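Local atomic coordinates of membrane lipoprotein family protein (Aeropyrum pernix, PDB entry 4PEV), a protein that probably serves as the solute-binding component of an ABC transporter, a BMP-family lipoprotein that holds adenosine in a pocket between its two lobes. Residues I338-A343 with T357-V362; Q285-P290 with T349-E354; I293-L298 with S367-W372; G167-D172 with K371-D376; Q160-L165 with G329-S334. One frame throughout, in Å; residues are numbered along the deposited sequence.

Contacts 3, 4 and 5 are buried, contact 1 is partly buried and contact 2 lies at the surface. Helix 358-372 links three of them: its start meets helix 336-348 in contact 1, its last turns lie across strand 293-299 in contact 3, and its end, with the turn after it, meets helix 159-181 in contact 4. Helix 159-181 also takes part in contact 5, against strand 331-333, the sheet neighbour of strand 293-299. The chemistry varies with place. Contact 1 sets a salt bridge beside an aliphatic centre, contacts 3 and 4 bury hydrogen-bonded charged groups, and contacts 2 and 5 have no hydrogen bond between their segments.

Contact 1: I338-A343 with T357-V362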
# COMPACT_ATOMS: atom_id res chain seq x y z
N ILE C 338 -12.80 -10.24 -1.29
CA ILE C 338 -11.36 -9.96 -1.38
C ILE C 338 -10.65 -10.59 -0.17
O ILE C 338 -9.58 -11.18 -0.29
CB ILE C 338 -11.03 -8.43 -1.42
CG1 ILE C 338 -11.98 -7.63 -2.35
CG2 ILE C 338 -9.59 -8.22 -1.84
CD1 ILE C 338 -11.55 -7.46 -3.80
N ILE C 339 -11.28 -10.47 1.00
CA ILE C 339 -10.76 -11.05 2.24
C ILE C 339 -10.64 -12.56 2.14
O ILE C 339 -9.62 -13.13 2.53
CB ILE C 339 -11.65 -10.70 3.44
CG1 ILE C 339 -11.53 -9.22 3.78
CG2 ILE C 339 -11.27 -11.50 4.68
CD1 ILE C 339 -12.61 -8.71 4.69
N ARG C 340 -11.68 -13.20 1.61
CA ARG C 340 -11.71 -14.65 1.48
C ARG C 340 -10.72 -15.09 0.40
O ARG C 340 -10.07 -16.11 0.56
CB ARG C 340 -13.13 -15.14 1.16
CG ARG C 340 -13.28 -16.67 1.22
CD ARG C 340 -14.71 -17.16 1.00
NE ARG C 340 -15.61 -16.12 0.48
CZ ARG C 340 -16.63 -15.57 1.15
NH1 ARG C 340 -16.94 -15.95 2.39
NH2 ARG C 340 -17.38 -14.62 0.57
N TYR C 341 -10.58 -14.32 -0.67
CA TYR C 341 -9.66 -14.68 -1.76
C TYR C 341 -8.21 -14.83 -1.32
O TYR C 341 -7.52 -15.79 -1.69
CB TYR C 341 -9.75 -13.63 -2.85
CG TYR C 341 -8.71 -13.76 -3.93
CD1 TYR C 341 -8.87 -14.67 -4.97
CD2 TYR C 341 -7.60 -12.92 -3.95
CE1 TYR C 341 -7.93 -14.77 -5.99
CE2 TYR C 341 -6.67 -13.00 -4.97
CZ TYR C 341 -6.83 -13.92 -5.98
OH TYR C 341 -5.89 -13.99 -6.98
N PHE C 342 -7.75 -13.86 -0.53
CA PHE C 342 -6.37 -13.88 -0.03
C PHE C 342 -6.23 -14.87 1.07
O PHE C 342 -5.17 -15.43 1.25
CB PHE C 342 -5.93 -12.50 0.44
CG PHE C 342 -5.65 -11.58 -0.69
CD1 PHE C 342 -4.48 -11.72 -1.41
CD2 PHE C 342 -6.58 -10.63 -1.08
CE1 PHE C 342 -4.22 -10.90 -2.49
CE2 PHE C 342 -6.33 -9.80 -2.16
CZ PHE C 342 -5.15 -9.93 -2.86
N ALA C 343 -7.31 -15.09 1.81
CA ALA C 343 -7.33 -16.14 2.82
C ALA C 343 -7.22 -17.53 2.17
O ALA C 343 -6.51 -18.39 2.69
CB ALA C 343 -8.59 -16.03 3.68
N THR C 357 -10.03 -21.15 8.88
CA THR C 357 -10.30 -21.30 7.44
C THR C 357 -10.56 -19.93 6.79
O THR C 357 -10.76 -18.94 7.49
CB THR C 357 -11.54 -22.21 7.19
OG1 THR C 357 -12.63 -21.80 8.03
CG2 THR C 357 -11.20 -23.68 7.43
N PRO C 358 -10.58 -19.87 5.45
CA PRO C 358 -11.00 -18.65 4.75
C PRO C 358 -12.38 -18.17 5.17
O PRO C 358 -12.57 -16.98 5.36
CB PRO C 358 -11.04 -19.07 3.28
CG PRO C 358 -10.08 -20.20 3.18
CD PRO C 358 -10.02 -20.87 4.52
N GLU C 359 -13.33 -19.10 5.31
CA GLU C 359 -14.67 -18.73 5.75
C GLU C 359 -14.68 -18.17 7.20
O GLU C 359 -15.32 -17.14 7.48
CB GLU C 359 -15.64 -19.91 5.58
CG GLU C 359 -17.11 -19.60 5.86
CD GLU C 359 -17.56 -18.24 5.30
OE1 GLU C 359 -17.07 -17.85 4.21
OE2 GLU C 359 -18.39 -17.57 5.96
N LYS C 360 -13.94 -18.81 8.10
CA LYS C 360 -13.84 -18.33 9.47
C LYS C 360 -13.14 -16.95 9.56
O LYS C 360 -13.50 -16.13 10.38
CB LYS C 360 -13.16 -19.38 10.37
CG LYS C 360 -13.09 -19.06 11.87
CD LYS C 360 -14.40 -18.50 12.46
CE LYS C 360 -15.21 -19.51 13.26
NZ LYS C 360 -14.77 -19.57 14.69
N VAL C 361 -12.17 -16.69 8.68
CA VAL C 361 -11.50 -15.39 8.66
C VAL C 361 -12.48 -14.26 8.35
O VAL C 361 -12.43 -13.22 8.97
CB VAL C 361 -10.34 -15.34 7.63
CG1 VAL C 361 -9.94 -13.90 7.30
CG2 VAL C 361 -9.14 -16.12 8.14
N VAL C 362 -13.38 -14.47 7.39
CA VAL C 362 -14.35 -13.44 7.05
C VAL C 362 -15.33 -13.20 8.19
O VAL C 362 -15.60 -12.05 8.55
CB VAL C 362 -15.14 -13.80 5.79
CG1 VAL C 362 -16.15 -12.70 5.45
CG2 VAL C 362 -14.21 -13.99 4.61
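The guanidinium of Arg340 meets the carboxylate of Glu359 at its edge, the two planes nearly coplanar, and the side chains run alongside each other in the same direction. Arg340 NH1 reaches Glu359 OE1 at 2.6 Å in a salt bridge whose hydrogen bond is weak because the N-H is bent, at 124°. On the far side of helix 338-343, Phe342 carries Tyr341 CD2 over one ring face and Ile338 CG2 at its edge. Arg340 extends from its helix with CG anti to the backbone N (chi1 -171°), which lays CG across Pro358 CB at 3.9 Å and leaves the charged end at the outer edge of the contact. Behind this polar edge the contact is aliphatic. Ile339 CG2 touches both Val361 CG1 (3.8 Å) and Val362 CG2 (3.9 Å), and the small Ala343 lets the backbones close in, its CB lying 3.7 Å from Pro358 CA. Proline suits the first turn of a helix, and Thr357 before it caps Lys360 N with OG1. The short axes pass 8.6 Å apart at 143°, roughly antiparallel. Ile339 also touches Met366 and Arg369 further along helix 358-372, while Phe342 and Tyr341 on the other side touch Met72 and Leu75 of helix 69-84.

Contact 2: Q285-P290 with T349-E354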
# COMPACT_ATOMS: atom_id res chain seq x y z
N GLN C 285 -4.75 -8.20 4.21
CA GLN C 285 -3.89 -8.96 5.11
C GLN C 285 -4.61 -9.43 6.39
O GLN C 285 -3.96 -9.87 7.33
CB GLN C 285 -2.66 -8.12 5.47
CG GLN C 285 -1.82 -7.76 4.25
CD GLN C 285 -0.72 -6.78 4.58
OE1 GLN C 285 -0.98 -5.62 4.90
NE2 GLN C 285 0.51 -7.23 4.51
N GLU C 286 -5.94 -9.37 6.38
CA GLU C 286 -6.74 -9.70 7.57
C GLU C 286 -6.48 -11.12 8.02
O GLU C 286 -6.41 -11.41 9.21
CB GLU C 286 -8.24 -9.50 7.28
CG GLU C 286 -8.71 -8.04 7.23
CD GLU C 286 -8.63 -7.39 5.85
OE1 GLU C 286 -7.71 -7.71 5.08
OE2 GLU C 286 -9.49 -6.53 5.56
N TRP C 287 -6.32 -12.00 7.04
CA TRP C 287 -6.02 -13.41 7.29
C TRP C 287 -4.85 -13.65 8.22
O TRP C 287 -4.78 -14.69 8.85
CB TRP C 287 -5.76 -14.14 5.95
CG TRP C 287 -4.55 -13.66 5.26
CD1 TRP C 287 -4.48 -12.70 4.31
CD2 TRP C 287 -3.20 -14.08 5.50
NE1 TRP C 287 -3.18 -12.50 3.94
CE2 TRP C 287 -2.38 -13.34 4.65
CE3 TRP C 287 -2.62 -15.04 6.36
CZ2 TRP C 287 -1.00 -13.51 4.62
CZ3 TRP C 287 -1.26 -15.21 6.33
CH2 TRP C 287 -0.46 -14.45 5.47
N TYR C 288 -3.91 -12.71 8.28
CA TYR C 288 -2.72 -12.92 9.11
C TYR C 288 -3.11 -13.02 10.60
O TYR C 288 -2.65 -13.93 11.31
CB TYR C 288 -1.65 -11.83 8.84
CG TYR C 288 -0.35 -12.01 9.62
CD1 TYR C 288 0.63 -12.90 9.19
CD2 TYR C 288 -0.11 -11.28 10.78
CE1 TYR C 288 1.81 -13.06 9.89
CE2 TYR C 288 1.07 -11.44 11.49
CZ TYR C 288 2.03 -12.33 11.05
OH TYR C 288 3.20 -12.47 11.77
N ASP C 289 -3.98 -12.12 11.06
CA ASP C 289 -4.67 -12.25 12.35
C ASP C 289 -5.94 -11.43 12.30
O ASP C 289 -5.88 -10.21 12.40
CB ASP C 289 -3.82 -11.79 13.53
CG ASP C 289 -4.61 -11.81 14.85
OD1 ASP C 289 -5.53 -12.64 15.03
OD2 ASP C 289 -4.32 -10.96 15.71
N PRO C 290 -7.10 -12.08 12.17
CA PRO C 290 -8.33 -11.33 11.91
C PRO C 290 -8.95 -10.63 13.14
O PRO C 290 -9.75 -9.70 12.98
CB PRO C 290 -9.27 -12.41 11.34
CG PRO C 290 -8.48 -13.68 11.29
CD PRO C 290 -7.38 -13.52 12.28
N THR C 349 -1.42 -22.00 0.58
CA THR C 349 0.02 -21.81 0.77
C THR C 349 0.55 -22.41 2.08
O THR C 349 1.75 -22.42 2.33
CB THR C 349 0.37 -20.31 0.76
OG1 THR C 349 0.11 -19.78 -0.54
CG2 THR C 349 1.82 -20.07 1.08
N GLY C 350 -0.35 -22.87 2.94
CA GLY C 350 0.02 -23.31 4.27
C GLY C 350 0.62 -22.24 5.18
O GLY C 350 1.25 -22.58 6.18
N GLN C 351 0.44 -20.97 4.87
CA GLN C 351 0.87 -19.92 5.80
C GLN C 351 -0.30 -19.16 6.48
O GLN C 351 -0.12 -18.07 7.02
CB GLN C 351 1.90 -18.99 5.14
CG GLN C 351 1.37 -18.12 4.02
CD GLN C 351 2.44 -17.20 3.44
OE1 GLN C 351 3.30 -16.68 4.16
NE2 GLN C 351 2.37 -16.98 2.13
N LEU C 352 -1.48 -19.77 6.49
CA LEU C 352 -2.60 -19.29 7.26
C LEU C 352 -2.51 -19.88 8.66
O LEU C 352 -2.20 -21.06 8.80
CB LEU C 352 -3.90 -19.75 6.62
CG LEU C 352 -5.21 -19.27 7.27
CD1 LEU C 352 -5.48 -17.79 7.02
CD2 LEU C 352 -6.35 -20.10 6.73
N PRO C 353 -2.78 -19.08 9.71
CA PRO C 353 -2.62 -19.62 11.07
C PRO C 353 -3.50 -20.83 11.40
O PRO C 353 -4.53 -21.06 10.76
CB PRO C 353 -2.98 -18.44 11.97
CG PRO C 353 -2.68 -17.24 11.14
CD PRO C 353 -3.07 -17.64 9.74
N GLU C 354 -3.06 -21.57 12.41
CA GLU C 354 -3.73 -22.79 12.83
C GLU C 354 -5.19 -22.52 13.19
O GLU C 354 -5.55 -21.43 13.61
CB GLU C 354 -3.00 -23.38 14.03
CG GLU C 354 -3.29 -24.86 14.29
CD GLU C 354 -2.41 -25.43 15.40
OE1 GLU C 354 -2.96 -25.99 16.38
OE2 GLU C 354 -1.16 -25.32 15.29
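Gln351 O receives the edge of the Trp287 indole near the ring plane, with CZ3 at 3.2 Å and both CE3 and CH2 at 4.0 Å. No hydrogen bond joins the two segments. An aromatic edge carries slightly positive C-H groups and may suit a carbonyl oxygen as neighbour. Trp287 CG stands between the backbone N and the carbonyl carbon (chi1 65°), the crowded position, and this swings the six-membered ring out to Gln351. Leu352 CD1 rests against Trp287 CB at 3.8 Å, and Pro353 lies along the backbone, CD 3.5 Å from Trp287 O and CG 3.3 Å from Tyr288 O. The proline ring thus sets carbons against both carbonyl oxygens as apolar packing and offers them no N-H. The CB of Tyr288 points away from 349-354, and its OH bonds to Asn264 OD1. With an alanine in place of Trp287 the indole is gone, which would probably open a gap beside Leu352 and leave the carbonyl of Gln351 without its aromatic neighbour. The 285-290 loop runs from strand 277-282 to strand 293-299, and the 349-354 loop joins helices 336-348 and 358-372, starting from a Schellman motif at Gly350. Between them the indole packs on Phe342, Ala343 and Ala346 of helix 336-348, while Pro290 leans on Val361 and Val365 of helix 358-372.

Contact 3: I293-L298 with S367-W372; sequences IIISGL and SQREKW
Arg369 reaches from helix 367-372 over Ile294 and Ile295, its chain extended from CG to NE. From CB, the first torsion places CG beside the backbone N (chi1 -66°), where CG touches Ile294 CG1 at 4.0 Å. CD follows at 3.9 Å from Ile294 O. Arg369 NE then donates to Ile294 O at 2.9 Å with a fairly straight N-H (160°), almost on the line of the C=O and close to the guanidinium plane. CZ lies over Ile295 CD1, a methyl centred on one face of the flat group. At the tip NH2 adds a weak bond to Ile294 O and a salt bridge to Glu286 OE2, while NH1 bonds to Ser334 O. Arginine suits this buried place because its several N-H groups can serve separate acceptors while one flat face accepts aliphatic cover. A leucine in its place would probably leave the buried Glu286 carboxylate without its counter-charge and Ile294 O without its side-chain donor. Nearby, Ile294 CD1 packs 3.6 Å from Gln368 O and 4.3 Å from Trp372 CB. Helix and strand cross at 96°, a helix layered on the sheet of one α/β lobe, as in type I periplasmic binding proteins.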
# COMPACT_ATOMS: atom_id res chain seq x y z
N ILE C 293 -6.54 -7.47 12.81
CA ILE C 293 -6.37 -6.84 11.49
C ILE C 293 -7.75 -6.65 10.91
O ILE C 293 -8.29 -7.54 10.28
CB ILE C 293 -5.45 -7.66 10.55
CG1 ILE C 293 -4.10 -7.88 11.23
CG2 ILE C 293 -5.21 -6.92 9.24
CD1 ILE C 293 -3.22 -8.91 10.55
N ILE C 294 -8.31 -5.47 11.13
CA ILE C 294 -9.74 -5.26 10.91
C ILE C 294 -10.10 -4.91 9.45
O ILE C 294 -11.21 -5.16 9.01
CB ILE C 294 -10.26 -4.21 11.91
CG1 ILE C 294 -11.76 -4.36 12.14
CG2 ILE C 294 -9.90 -2.80 11.46
CD1 ILE C 294 -12.34 -3.30 13.06
N ILE C 295 -9.15 -4.34 8.71
CA ILE C 295 -9.39 -3.89 7.34
C ILE C 295 -8.06 -3.67 6.63
O ILE C 295 -7.03 -3.59 7.28
CB ILE C 295 -10.24 -2.59 7.32
CG1 ILE C 295 -10.86 -2.36 5.94
CG2 ILE C 295 -9.41 -1.39 7.74
CD1 ILE C 295 -12.21 -1.69 5.99
N SER C 296 -8.09 -3.58 5.31
CA SER C 296 -6.86 -3.36 4.54
C SER C 296 -7.10 -2.37 3.42
O SER C 296 -8.09 -2.47 2.68
CB SER C 296 -6.33 -4.68 3.96
OG SER C 296 -6.10 -5.66 4.97
N GLY C 297 -6.19 -1.41 3.27
CA GLY C 297 -6.13 -0.61 2.05
C GLY C 297 -5.60 -1.49 0.93
O GLY C 297 -4.65 -2.24 1.13
N LEU C 298 -6.21 -1.43 -0.25
CA LEU C 298 -5.77 -2.28 -1.36
C LEU C 298 -5.08 -1.45 -2.39
O LEU C 298 -5.49 -0.34 -2.67
CB LEU C 298 -6.95 -2.96 -2.06
CG LEU C 298 -7.78 -3.88 -1.19
CD1 LEU C 298 -9.04 -4.25 -1.94
CD2 LEU C 298 -6.98 -5.11 -0.79
N SER C 367 -17.41 -9.45 12.10
CA SER C 367 -17.84 -9.35 13.47
C SER C 367 -17.27 -8.10 14.11
O SER C 367 -17.99 -7.36 14.75
CB SER C 367 -17.39 -10.59 14.25
OG SER C 367 -17.91 -10.60 15.55
N GLN C 368 -15.98 -7.85 13.88
CA GLN C 368 -15.26 -6.72 14.51
C GLN C 368 -15.56 -5.35 13.88
O GLN C 368 -15.49 -4.32 14.55
CB GLN C 368 -13.75 -6.96 14.44
CG GLN C 368 -13.28 -8.22 15.16
CD GLN C 368 -13.07 -8.01 16.64
OE1 GLN C 368 -14.01 -7.90 17.42
NE2 GLN C 368 -11.82 -7.94 17.04
N ARG C 369 -15.88 -5.35 12.59
CA ARG C 369 -16.33 -4.15 11.91
C ARG C 369 -17.73 -3.71 12.36
O ARG C 369 -18.02 -2.52 12.39
CB ARG C 369 -16.35 -4.40 10.41
CG ARG C 369 -14.98 -4.63 9.81
CD ARG C 369 -15.05 -4.66 8.30
NE ARG C 369 -13.77 -5.00 7.68
CZ ARG C 369 -13.57 -5.08 6.37
NH1 ARG C 369 -14.56 -4.83 5.52
NH2 ARG C 369 -12.37 -5.42 5.90
N GLU C 370 -18.60 -4.68 12.68
CA GLU C 370 -19.88 -4.38 13.35
C GLU C 370 -19.63 -3.75 14.72
O GLU C 370 -20.32 -2.83 15.10
CB GLU C 370 -20.74 -5.64 13.52
CG GLU C 370 -21.42 -6.14 12.24
CD GLU C 370 -21.79 -7.64 12.28
OE1 GLU C 370 -21.53 -8.30 13.31
OE2 GLU C 370 -22.33 -8.16 11.27
N LYS C 371 -18.63 -4.25 15.46
CA LYS C 371 -18.37 -3.80 16.82
C LYS C 371 -17.63 -2.48 16.94
O LYS C 371 -17.84 -1.76 17.92
CB LYS C 371 -17.54 -4.83 17.57
CG LYS C 371 -18.32 -6.01 18.11
CD LYS C 371 -17.44 -6.86 19.02
CE LYS C 371 -18.23 -7.73 19.99
NZ LYS C 371 -18.68 -9.00 19.36
N TRP C 372 -16.72 -2.19 16.00
CA TRP C 372 -15.77 -1.08 16.19
C TRP C 372 -15.72 -0.02 15.09
O TRP C 372 -14.92 0.90 15.18
CB TRP C 372 -14.37 -1.63 16.42
CG TRP C 372 -14.26 -2.39 17.67
CD1 TRP C 372 -14.24 -3.74 17.79
CD2 TRP C 372 -14.16 -1.87 18.99
NE1 TRP C 372 -14.12 -4.10 19.10
CE2 TRP C 372 -14.07 -2.97 19.87
CE3 TRP C 372 -14.13 -0.58 19.52
CZ2 TRP C 372 -13.96 -2.82 21.26
CZ3 TRP C 372 -14.02 -0.43 20.91
CH2 TRP C 372 -13.94 -1.55 21.76

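Contact 4: G167-D172 with K371-D376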
# COMPACT_ATOMS: atom_id res chain seq x y z
N GLY C 167 -7.84 6.81 6.85
CA GLY C 167 -7.70 7.80 7.90
C GLY C 167 -9.01 8.02 8.64
O GLY C 167 -9.04 8.05 9.87
N ILE C 168 -10.09 8.16 7.87
CA ILE C 168 -11.43 8.31 8.43
C ILE C 168 -11.76 7.13 9.31
O ILE C 168 -12.23 7.30 10.42
CB ILE C 168 -12.50 8.45 7.31
CG1 ILE C 168 -12.45 9.85 6.71
CG2 ILE C 168 -13.90 8.19 7.82
CD1 ILE C 168 -13.04 9.89 5.32
N ILE C 169 -11.50 5.92 8.81
CA ILE C 169 -11.81 4.70 9.55
C ILE C 169 -11.05 4.61 10.88
O ILE C 169 -11.63 4.25 11.92
CB ILE C 169 -11.47 3.44 8.73
CG1 ILE C 169 -12.32 3.36 7.45
CG2 ILE C 169 -11.66 2.17 9.58
CD1 ILE C 169 -13.78 3.05 7.70
N ALA C 170 -9.77 4.92 10.84
CA ALA C 170 -8.92 4.76 12.00
C ALA C 170 -9.26 5.82 13.04
O ALA C 170 -9.24 5.56 14.23
CB ALA C 170 -7.46 4.85 11.60
N ALA C 171 -9.58 7.02 12.58
CA ALA C 171 -10.05 8.05 13.50
C ALA C 171 -11.31 7.59 14.19
O ALA C 171 -11.53 7.89 15.36
CB ALA C 171 -10.31 9.36 12.77
N ASP C 172 -12.14 6.85 13.47
CA ASP C 172 -13.42 6.41 13.99
C ASP C 172 -13.26 5.28 14.97
O ASP C 172 -13.94 5.26 16.00
CB ASP C 172 -14.35 5.97 12.86
CG ASP C 172 -15.70 5.51 13.37
OD1 ASP C 172 -16.45 6.33 13.98
OD2 ASP C 172 -16.00 4.31 13.16
N LYS C 371 -18.63 -4.25 15.46
CA LYS C 371 -18.37 -3.80 16.82
C LYS C 371 -17.63 -2.48 16.94
O LYS C 371 -17.84 -1.76 17.92
CB LYS C 371 -17.54 -4.83 17.57
CG LYS C 371 -18.32 -6.01 18.11
CD LYS C 371 -17.44 -6.86 19.02
CE LYS C 371 -18.23 -7.73 19.99
NZ LYS C 371 -18.68 -9.00 19.36
N TRP C 372 -16.72 -2.19 16.00
CA TRP C 372 -15.77 -1.08 16.19
C TRP C 372 -15.72 -0.02 15.09
O TRP C 372 -14.92 0.90 15.18
CB TRP C 372 -14.37 -1.63 16.42
CG TRP C 372 -14.26 -2.39 17.67
CD1 TRP C 372 -14.24 -3.74 17.79
CD2 TRP C 372 -14.16 -1.87 18.99
NE1 TRP C 372 -14.12 -4.10 19.10
CE2 TRP C 372 -14.07 -2.97 19.87
CE3 TRP C 372 -14.13 -0.58 19.52
CZ2 TRP C 372 -13.96 -2.82 21.26
CZ3 TRP C 372 -14.02 -0.43 20.91
CH2 TRP C 372 -13.94 -1.55 21.76
N ILE C 373 -16.57 -0.14 14.08
CA ILE C 373 -16.66 0.90 13.07
C ILE C 373 -18.11 1.38 13.04
O ILE C 373 -18.98 0.67 12.57
CB ILE C 373 -16.18 0.42 11.68
CG1 ILE C 373 -14.83 -0.32 11.79
CG2 ILE C 373 -16.06 1.61 10.71
CD1 ILE C 373 -14.12 -0.61 10.46
N SER C 374 -18.36 2.59 13.54
CA SER C 374 -19.70 3.17 13.56
C SER C 374 -20.23 3.44 12.15
O SER C 374 -19.46 3.47 11.17
CB SER C 374 -19.70 4.49 14.36
OG SER C 374 -19.06 5.54 13.63
N ASN C 375 -21.54 3.64 12.04
CA ASN C 375 -22.19 3.97 10.76
C ASN C 375 -21.79 5.35 10.25
O ASN C 375 -21.84 5.60 9.05
CB ASN C 375 -23.71 3.88 10.89
CG ASN C 375 -24.19 2.45 11.02
OD1 ASN C 375 -23.55 1.51 10.56
ND2 ASN C 375 -25.34 2.27 11.65
N ASP C 376 -21.42 6.24 11.17
CA ASP C 376 -20.88 7.55 10.82
C ASP C 376 -19.55 7.41 10.11
O ASP C 376 -19.28 8.14 9.17
CB ASP C 376 -20.67 8.40 12.08
CG ASP C 376 -21.98 8.86 12.71
OD1 ASP C 376 -22.92 9.24 11.97
OD2 ASP C 376 -22.06 8.84 13.95
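The N-cap of helix 375-389 is held by a buried acid of helix 159-181: Asp172 accepts from both the hydroxyl and the backbone N-H of Ser374. Ser374 OG donates to Asp172 OD1 at 2.7 Å, arriving on the syn side but 26° out of the carboxylate plane, while Ser374 N reaches the syn lone pair of Asp172 OD2 at 2.9 Å, its N-H bent to 137°. With CG anti to the backbone N of Asp172 (chi1 180°), the carboxylate extends toward the turn. Serine suits the cap, since its short hydroxyl gives its proton to Asp172 and also accepts from Gly377 N. This is the turn between helices 358-372 and 375-389, so the pair ties it to helix 159-181. Weak bonds from Tyr212 OH to OD1 and from Asn176 ND2 to OD2 also reach the carboxylate; the helix start beyond Ser374 would probably favour its ionised form, though nearby Asp376 would oppose it. Ile373, the first residue to leave the helix, covers this polar group with its CG2, 3.6 Å from Asp172 OD2. Its two methyl ends also cross Ile169, Ile373 CD1 meeting Ile169 CG2 at 3.8 Å and Ile373 CG2 meeting Ile169 CD1 at 4.0 Å.

Contact 5: Q160-L165 with G329-S334; sequences QEVASL and GGLGLS
Val162 holds CG2 anti to the backbone N and CG1 between that N and the carbonyl carbon (chi1 76°), while Leu331 keeps CG beside its own backbone N (chi1 -53°), and the two side chains meet at about a right angle. Val162 CB lies 3.8 Å from Leu331 CB, and its CG1 is 4.1 Å from Leu331 CD1. The other methyl, Val162 CG2, rests on the backbone of the strand, 3.2 Å from Gly332 O, and comes within 4.4 Å of Leu333 CD2. A branched valine thus spans three successive strand residues, meeting Gly332 through its carbonyl. Glu161 adds only its CB, near Leu331 CD1; its carboxylate pairs with Arg158 and accepts from Leu326 N. Helix 160-165 and strand 331-333 run nearly parallel, 13° apart with axes 7.9 Å distant. Each follows a strand of the first lobe's sheet, 152-157 and 320-324 respectively, so they meet just past two of the lobe crossings. Leu331 also touches Lys299, which binds adenosine. Gly332 O is already bonded to Leu298 N, so its polar need is met within the sheet and not by the helix, and with no hydrogen bond between helix and strand their fit depends on the shapes of aliphatic groups.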
# COMPACT_ATOMS: atom_id res chain seq x y z
N GLN C 160 -3.18 9.00 -1.89
CA GLN C 160 -3.97 9.90 -1.07
C GLN C 160 -5.42 9.41 -1.01
O GLN C 160 -6.08 9.46 0.05
CB GLN C 160 -3.94 11.33 -1.63
CG GLN C 160 -2.54 11.89 -1.89
CD GLN C 160 -2.17 11.95 -3.38
OE1 GLN C 160 -2.38 11.00 -4.14
NE2 GLN C 160 -1.62 13.08 -3.79
N GLU C 161 -5.91 8.91 -2.14
CA GLU C 161 -7.31 8.58 -2.27
C GLU C 161 -7.68 7.49 -1.28
O GLU C 161 -8.56 7.70 -0.43
CB GLU C 161 -7.65 8.22 -3.72
CG GLU C 161 -7.41 9.36 -4.71
CD GLU C 161 -7.94 9.12 -6.13
OE1 GLU C 161 -8.59 8.09 -6.41
OE2 GLU C 161 -7.70 9.99 -6.99
N VAL C 162 -6.99 6.35 -1.33
CA VAL C 162 -7.29 5.22 -0.43
C VAL C 162 -6.88 5.47 1.05
O VAL C 162 -7.61 5.09 1.96
CB VAL C 162 -6.69 3.90 -0.96
CG1 VAL C 162 -5.19 3.82 -0.73
CG2 VAL C 162 -7.38 2.70 -0.32
N ALA C 163 -5.73 6.10 1.29
CA ALA C 163 -5.27 6.38 2.64
C ALA C 163 -6.22 7.31 3.39
O ALA C 163 -6.41 7.17 4.61
CB ALA C 163 -3.88 6.98 2.61
N SER C 164 -6.79 8.28 2.69
CA SER C 164 -7.78 9.17 3.28
C SER C 164 -8.98 8.39 3.77
O SER C 164 -9.52 8.71 4.83
CB SER C 164 -8.22 10.28 2.30
OG SER C 164 -8.93 9.79 1.17
N LEU C 165 -9.41 7.39 3.02
CA LEU C 165 -10.55 6.57 3.47
C LEU C 165 -10.16 5.83 4.73
O LEU C 165 -10.95 5.71 5.67
CB LEU C 165 -10.96 5.57 2.41
CG LEU C 165 -11.38 6.20 1.09
CD1 LEU C 165 -11.86 5.13 0.11
CD2 LEU C 165 -12.48 7.22 1.32
N GLY C 329 -10.63 1.17 -10.00
CA GLY C 329 -10.47 -0.08 -9.26
C GLY C 329 -9.05 -0.30 -8.78
O GLY C 329 -8.75 -1.31 -8.14
N GLY C 330 -8.16 0.65 -9.06
CA GLY C 330 -6.73 0.49 -8.75
C GLY C 330 -6.44 0.54 -7.26
O GLY C 330 -5.47 -0.04 -6.78
N LEU C 331 -7.30 1.26 -6.53
CA LEU C 331 -7.25 1.32 -5.07
C LEU C 331 -8.63 0.98 -4.52
O LEU C 331 -9.63 1.13 -5.20
CB LEU C 331 -6.82 2.72 -4.62
CG LEU C 331 -5.53 3.24 -5.25
CD1 LEU C 331 -5.28 4.66 -4.79
CD2 LEU C 331 -4.34 2.35 -4.90
N GLY C 332 -8.68 0.50 -3.28
CA GLY C 332 -9.94 0.17 -2.66
C GLY C 332 -9.76 -0.23 -1.22
O GLY C 332 -8.64 -0.20 -0.70
N LEU C 333 -10.87 -0.58 -0.56
CA LEU C 333 -10.84 -1.20 0.75
C LEU C 333 -11.23 -2.66 0.64
O LEU C 333 -11.95 -3.08 -0.27
CB LEU C 333 -11.80 -0.52 1.72
CG LEU C 333 -11.53 0.95 2.08
CD1 LEU C 333 -12.63 1.43 3.00
CD2 LEU C 333 -10.18 1.13 2.75
N SER C 334 -10.75 -3.40 1.61
CA SER C 334 -10.98 -4.82 1.74
C SER C 334 -12.47 -5.13 2.01
O SER C 334 -13.00 -4.70 3.02
CB SER C 334 -10.12 -5.27 2.92
OG SER C 334 -10.03 -6.67 3.02